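Local coordinates for dehydrogenase (Sinorhizobium meliloti, PDB 3UOE), which is probably an oxidoreductase of the LDH2/MDH2 family, whose members include malate and L-lactate dehydrogenases, at residues 30-33 and 34-38; 76-80 and 81-85; 271-274 and 275-279. All blocks are in the same frame, centred on the assembly; numbering follows the deposited sequence.

Interaction 1 (30-33 and 34-38); sequences RLRN and LSVAL
Leu34 N donates to Arg30 O at 3.0 Å, the first of a run of i to i+4 backbone bonds that define this part of helix 28-41. The CB of Leu34 lies 3.4 Å from the same Arg30 O, while CG, anti to the backbone N (chi1 170°), carries the branched end to Leu351 of helix 345-355. Ser35 grips the previous turn twice. Its backbone N reaches Leu31 O at 2.9 Å, and its hydroxyl OG reaches Leu31 O at 2.9 Å as well. The two donors come from opposite faces of the carbonyl plane, N tilted 24° from it and OG 36° above it. With OG anti to the carbonyl carbon, the hydroxyl folds back beside its own N, and a buried polar group is satisfied without leaving the helix. Val36 N follows, 2.9 Å from Arg32 O. The CG2 of Val36 comes within 4.4 Å of CG of Arg32, a loose alkyl contact one turn apart; the guanidinium of Arg32 goes elsewhere, hydrogen-bonding to Asn54. Ala37 N bonds to Asn33 O at 3.1 Å, and Leu38 N continues the series to Leu34 O. Around this plain helical packing, Val36 rests on Ala49 and Ala53 of helix 46-61, and Ser35 on Ala53; Ser35 also touches Leu72 of helix 72-80, and Arg30 joins Leu34 in facing helix 345-355, through Phe348.

Interaction 2 (76-80 and 81-85); sequences LSRLD and KGLAN
Arg78 O collects the backbone N atoms of both Leu83 and Ala84, and around this one carbonyl the end of helix 72-80 is tightly folded. Leu83 N approaches almost in line with the C=O bond, 2.9 Å from Arg78 O, whereas Ala84 N, 3.0 Å from Arg78 O, stands 64° out of the carbonyl plane. One residue on, Gly82 N bonds to Leu79 O at 3.2 Å. The same turn brings the methyl CB of Ala84 to 3.5 Å from CD2 of Leu79, an apolar contact closing the inner side. Arg78 runs alongside the loop, its chain bent at chi3 (62°), and its guanidinium turns one face to Leu83 CB, which sits 3.8 Å from that plane and toward its rim. The edge, in plane, receives a water that is weakly bonded to Arg78 NH2 and donates to Leu83 O at 2.8 Å. Beyond this pair, Arg78 NE bonds to Asn138 and NH1 to the backbone O atoms of Asp277 and His280. Cut back to an alanine, Arg78 would probably leave Asn138 OD1 and the carbonyls of Asp277 and His280 without their donor, and Leu83 CB without the flat group it rests on. The outer side is looser: Lys81 lies alongside Ser77, its CE 3.7 Å from Ser77 OG, and carries its amino end away, while exposed Asp80 turns to a salt bridge with Arg42. Ser77 OG itself is hydrogen-bonded to Asp278 OD2. A second water donates to both Leu79 O and Ala84 O, spanning the turn. The paired bonds Leu83 N to Arg78 O and Gly82 N to Leu79 O, with Gly82 at positive phi (77°), are the signature of a Schellman motif ending a helix.

Interaction 3 (271-274 and 275-279); sequences DVNG and TLDDI
Asp277 presents its carboxylate to Gly274, whose backbone N lies toward one face: Gly274 N donates to Asp277 OD2 at 2.9 Å from 43° above the carboxylate plane. The CA of Gly274 belongs to the same approach, 3.8 Å from Asp277 OD1. Asn273 meets the carboxylate through CB, 3.3 Å from Asp277 OD2, while its carboxamide, the other flat group, leads away. At the edge, the anti side of OD1 takes the backbone N of Ile279, 2.7 Å from Asp277 OD1 and only 20° out of plane. The first torsion of Asp277 (chi1 72°), with CG between the backbone N and the carbonyl carbon, places OD2 at the N-H of Gly274. The bond from Ile279 N, two residues on, to OD1 makes an Asx turn, and His280 N bonds to the same oxygen. Gly274 fits its place by conformation as well: at its positive phi and near-zero psi, a side chain would be jammed against the carbonyl O of Asn273. Thr275 follows directly, and its N joins that of Leu276 in hydrogen-bonding to Glu164 OE2, so a second carboxylate grips the crest of the loop. On the way in, Asn283 takes Asn273 N through OD1 and gives its ND2 to Asp271 O. The chemistry is thus of acidic groups answered by main-chain N-H: at least three such donors reach the two Asp277 oxygens, which is likely to disperse negative charge and hold a segment without helix or strand in one fixed curve.

In the fold
The three contacts form a row, with interaction 2 in the middle. Interaction 1 meets it by packing, Leu38 CB lying 3.9 Å from Leu76 CD1, with centres 18 Å apart. Interaction 3 meets it largely by polar bonds, its centre just 12 Å away: Ser77 OG is 2.7 Å from Asp278 OD2, and the Arg78 guanidinium reaches the same loop. Interactions 1 and 3 do not touch; their nearest atoms are about 14 Å apart. The last turns of helix 72-80 therefore join helix 28-41 to the loop 271-279, apolar on the first side and mainly hydrogen-bonded on the second, with Leu83 CD1 packed against Asp278 O as well.

Interaction 1 (30-33 and 34-38)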
# COMPACT_ATOMS: atom_id res chain seq x y z
N ARG A 30 22.78 -0.41 27.74
CA ARG A 30 23.44 -1.68 28.06
C ARG A 30 23.20 -2.73 26.96
O ARG A 30 24.14 -3.40 26.52
CB ARG A 30 22.97 -2.22 29.41
CG ARG A 30 23.56 -3.58 29.77
CD ARG A 30 23.09 -4.08 31.14
NE ARG A 30 23.67 -5.38 31.48
CZ ARG A 30 23.53 -5.98 32.66
NH1 ARG A 30 22.81 -5.41 33.62
NH2 ARG A 30 24.10 -7.16 32.88
N LEU A 31 21.95 -2.87 26.53
CA LEU A 31 21.60 -3.80 25.47
C LEU A 31 22.24 -3.39 24.15
O LEU A 31 22.72 -4.23 23.39
CB LEU A 31 20.09 -3.88 25.30
CG LEU A 31 19.33 -4.40 26.53
CD1 LEU A 31 17.84 -4.54 26.22
CD2 LEU A 31 19.92 -5.72 27.00
N ARG A 32 22.23 -2.09 23.86
CA ARG A 32 22.89 -1.61 22.66
C ARG A 32 24.37 -2.00 22.68
O ARG A 32 24.88 -2.57 21.71
CB ARG A 32 22.69 -0.10 22.50
CG ARG A 32 23.66 0.58 21.54
CD ARG A 32 23.10 1.91 21.01
NE ARG A 32 22.27 2.63 21.98
CZ ARG A 32 21.00 2.96 21.77
NH1 ARG A 32 20.40 2.65 20.63
NH2 ARG A 32 20.32 3.61 22.72
N ASN A 33 25.06 -1.72 23.78
CA ASN A 33 26.48 -2.05 23.87
C ASN A 33 26.76 -3.54 23.73
O ASN A 33 27.73 -3.95 23.09
CB ASN A 33 27.07 -1.56 25.19
CG ASN A 33 27.03 -0.05 25.31
OD1 ASN A 33 26.78 0.66 24.32
ND2 ASN A 33 27.28 0.46 26.52
N LEU A 34 25.91 -4.35 24.34
CA LEU A 34 26.02 -5.79 24.25
C LEU A 34 25.86 -6.23 22.80
O LEU A 34 26.64 -7.04 22.30
CB LEU A 34 24.94 -6.44 25.11
CG LEU A 34 24.69 -7.95 25.00
CD1 LEU A 34 25.97 -8.74 25.19
CD2 LEU A 34 23.64 -8.38 26.02
N SER A 35 24.86 -5.67 22.12
CA SER A 35 24.55 -6.03 20.74
C SER A 35 25.67 -5.66 19.78
O SER A 35 26.03 -6.44 18.90
CB SER A 35 23.25 -5.37 20.29
OG SER A 35 22.15 -5.85 21.04
N VAL A 36 26.20 -4.46 19.95
CA VAL A 36 27.31 -4.01 19.14
C VAL A 36 28.55 -4.91 19.30
O VAL A 36 29.17 -5.29 18.31
CB VAL A 36 27.69 -2.54 19.46
CG1 VAL A 36 29.00 -2.17 18.77
CG2 VAL A 36 26.56 -1.62 19.04
N ALA A 37 28.88 -5.25 20.54
CA ALA A 37 30.06 -6.07 20.79
C ALA A 37 29.93 -7.45 20.13
O ALA A 37 30.90 -7.97 19.59
CB ALA A 37 30.34 -6.21 22.30
N LEU A 38 28.73 -8.02 20.17
CA LEU A 38 28.49 -9.30 19.52
C LEU A 38 28.65 -9.19 18.00
O LEU A 38 29.34 -10.00 17.38
CB LEU A 38 27.11 -9.84 19.89
CG LEU A 38 26.92 -10.25 21.35
CD1 LEU A 38 25.44 -10.40 21.68
CD2 LEU A 38 27.69 -11.53 21.68

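Interaction 2 (76-80 and 81-85)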
# COMPACT_ATOMS: atom_id res chain seq x y z
N LEU A 76 23.64 -13.31 14.19
CA LEU A 76 24.96 -13.67 14.68
C LEU A 76 25.35 -15.04 14.13
O LEU A 76 26.47 -15.24 13.67
CB LEU A 76 24.98 -13.68 16.22
CG LEU A 76 24.73 -12.35 16.93
CD1 LEU A 76 24.73 -12.51 18.44
CD2 LEU A 76 25.76 -11.30 16.50
N SER A 77 24.41 -15.97 14.16
CA SER A 77 24.66 -17.32 13.66
C SER A 77 24.93 -17.32 12.15
O SER A 77 25.83 -18.01 11.66
CB SER A 77 23.47 -18.23 14.00
OG SER A 77 23.73 -19.56 13.65
N ARG A 78 24.15 -16.54 11.42
CA ARG A 78 24.30 -16.46 9.97
C ARG A 78 25.65 -15.85 9.59
O ARG A 78 26.25 -16.22 8.59
CB ARG A 78 23.14 -15.68 9.35
CG ARG A 78 21.79 -16.41 9.45
CD ARG A 78 20.66 -15.62 8.78
NE ARG A 78 20.90 -15.46 7.35
CZ ARG A 78 20.63 -16.38 6.43
NH1 ARG A 78 20.09 -17.55 6.78
NH2 ARG A 78 20.89 -16.13 5.15
N LEU A 79 26.11 -14.90 10.40
CA LEU A 79 27.41 -14.31 10.19
C LEU A 79 28.52 -15.35 10.40
O LEU A 79 29.40 -15.50 9.57
CB LEU A 79 27.60 -13.13 11.14
CG LEU A 79 26.80 -11.87 10.79
CD1 LEU A 79 26.69 -10.95 11.98
CD2 LEU A 79 27.41 -11.15 9.57
N ASP A 80 28.45 -16.05 11.53
CA ASP A 80 29.42 -17.09 11.86
C ASP A 80 29.51 -18.17 10.79
O ASP A 80 30.51 -18.88 10.68
CB ASP A 80 29.04 -17.77 13.18
CG ASP A 80 29.33 -16.91 14.39
OD1 ASP A 80 30.21 -16.02 14.32
OD2 ASP A 80 28.67 -17.13 15.43
N LYS A 81 28.44 -18.33 10.02
CA LYS A 81 28.36 -19.47 9.13
C LYS A 81 28.59 -19.08 7.68
O LYS A 81 28.51 -19.92 6.79
CB LYS A 81 27.02 -20.19 9.28
CG LYS A 81 26.88 -20.94 10.61
CD LYS A 81 25.52 -21.62 10.70
CE LYS A 81 25.35 -22.40 11.99
NZ LYS A 81 26.26 -23.58 12.09
N GLY A 82 28.89 -17.80 7.46
CA GLY A 82 29.17 -17.32 6.12
C GLY A 82 27.93 -17.13 5.26
O GLY A 82 28.02 -16.99 4.04
N LEU A 83 26.76 -17.13 5.90
CA LEU A 83 25.51 -16.88 5.21
C LEU A 83 25.23 -15.38 5.16
O LEU A 83 24.53 -14.89 4.27
CB LEU A 83 24.37 -17.60 5.91
CG LEU A 83 24.42 -19.12 5.90
CD1 LEU A 83 23.35 -19.65 6.83
CD2 LEU A 83 24.22 -19.66 4.47
N ALA A 84 25.75 -14.65 6.14
CA ALA A 84 25.71 -13.20 6.14
C ALA A 84 27.12 -12.64 6.02
O ALA A 84 28.06 -13.14 6.66
CB ALA A 84 25.04 -12.67 7.41
N ASN A 85 27.25 -11.59 5.20
CA ASN A 85 28.51 -10.92 4.92
C ASN A 85 28.68 -9.71 5.84
O ASN A 85 27.91 -8.76 5.76
CB ASN A 85 28.52 -10.49 3.45
CG ASN A 85 29.78 -9.76 3.05
OD1 ASN A 85 30.48 -9.18 3.88
ND2 ASN A 85 30.06 -9.75 1.74
O HOH W 1 22.06 -14.76 2.93
O HOH W 2 30.34 -14.58 6.87

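Interaction 3 (271-274 and 275-279)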
# COMPACT_ATOMS: atom_id res chain seq x y z
N ASP A 271 9.40 -20.03 -2.07
CA ASP A 271 10.80 -20.39 -2.27
C ASP A 271 11.73 -19.63 -1.35
O ASP A 271 12.96 -19.77 -1.44
CB ASP A 271 11.22 -20.13 -3.72
CG ASP A 271 10.36 -20.87 -4.71
OD1 ASP A 271 9.90 -20.25 -5.70
OD2 ASP A 271 10.13 -22.07 -4.49
N VAL A 272 11.17 -18.80 -0.48
CA VAL A 272 11.99 -17.92 0.33
C VAL A 272 12.48 -18.57 1.62
O VAL A 272 11.71 -19.20 2.34
CB VAL A 272 11.25 -16.59 0.65
CG1 VAL A 272 12.02 -15.77 1.69
CG2 VAL A 272 11.03 -15.79 -0.63
N ASN A 273 13.78 -18.44 1.89
CA ASN A 273 14.34 -18.84 3.19
C ASN A 273 15.33 -17.78 3.68
O ASN A 273 15.43 -16.68 3.11
CB ASN A 273 15.11 -20.16 3.12
CG ASN A 273 14.54 -21.14 2.12
OD1 ASN A 273 15.10 -21.34 1.03
ND2 ASN A 273 13.44 -21.78 2.48
N GLY A 274 16.09 -18.12 4.72
CA GLY A 274 17.23 -17.32 5.11
C GLY A 274 16.94 -16.18 6.07
O GLY A 274 17.82 -15.40 6.40
N THR A 275 15.69 -16.08 6.51
CA THR A 275 15.32 -15.06 7.48
C THR A 275 15.05 -15.69 8.85
O THR A 275 15.48 -15.17 9.88
CB THR A 275 14.11 -14.26 6.98
OG1 THR A 275 14.58 -13.06 6.35
CG2 THR A 275 13.17 -13.93 8.10
N LEU A 276 14.36 -16.83 8.86
CA LEU A 276 14.05 -17.53 10.09
C LEU A 276 14.88 -18.80 10.26
O LEU A 276 14.57 -19.65 11.08
CB LEU A 276 12.55 -17.88 10.12
CG LEU A 276 11.62 -16.67 9.97
CD1 LEU A 276 10.19 -17.13 9.81
CD2 LEU A 276 11.76 -15.71 11.16
N ASP A 277 15.94 -18.93 9.46
CA ASP A 277 16.85 -20.06 9.60
C ASP A 277 18.27 -19.56 9.44
O ASP A 277 18.49 -18.45 8.98
CB ASP A 277 16.54 -21.15 8.56
CG ASP A 277 16.95 -20.75 7.15
OD1 ASP A 277 18.17 -20.59 6.90
OD2 ASP A 277 16.06 -20.60 6.30
N ASP A 278 19.22 -20.39 9.81
CA ASP A 278 20.62 -20.07 9.60
C ASP A 278 21.23 -21.15 8.74
O ASP A 278 22.34 -21.61 9.00
CB ASP A 278 21.36 -19.97 10.93
CG ASP A 278 21.23 -21.24 11.76
OD1 ASP A 278 20.61 -22.21 11.29
OD2 ASP A 278 21.75 -21.25 12.90
N ILE A 279 20.51 -21.55 7.70
CA ILE A 279 20.95 -22.62 6.82
C ILE A 279 21.05 -22.17 5.36
O ILE A 279 21.98 -22.55 4.65
CB ILE A 279 19.97 -23.80 6.88
CG1 ILE A 279 19.98 -24.44 8.27
CG2 ILE A 279 20.32 -24.83 5.82
CD1 ILE A 279 18.81 -25.37 8.52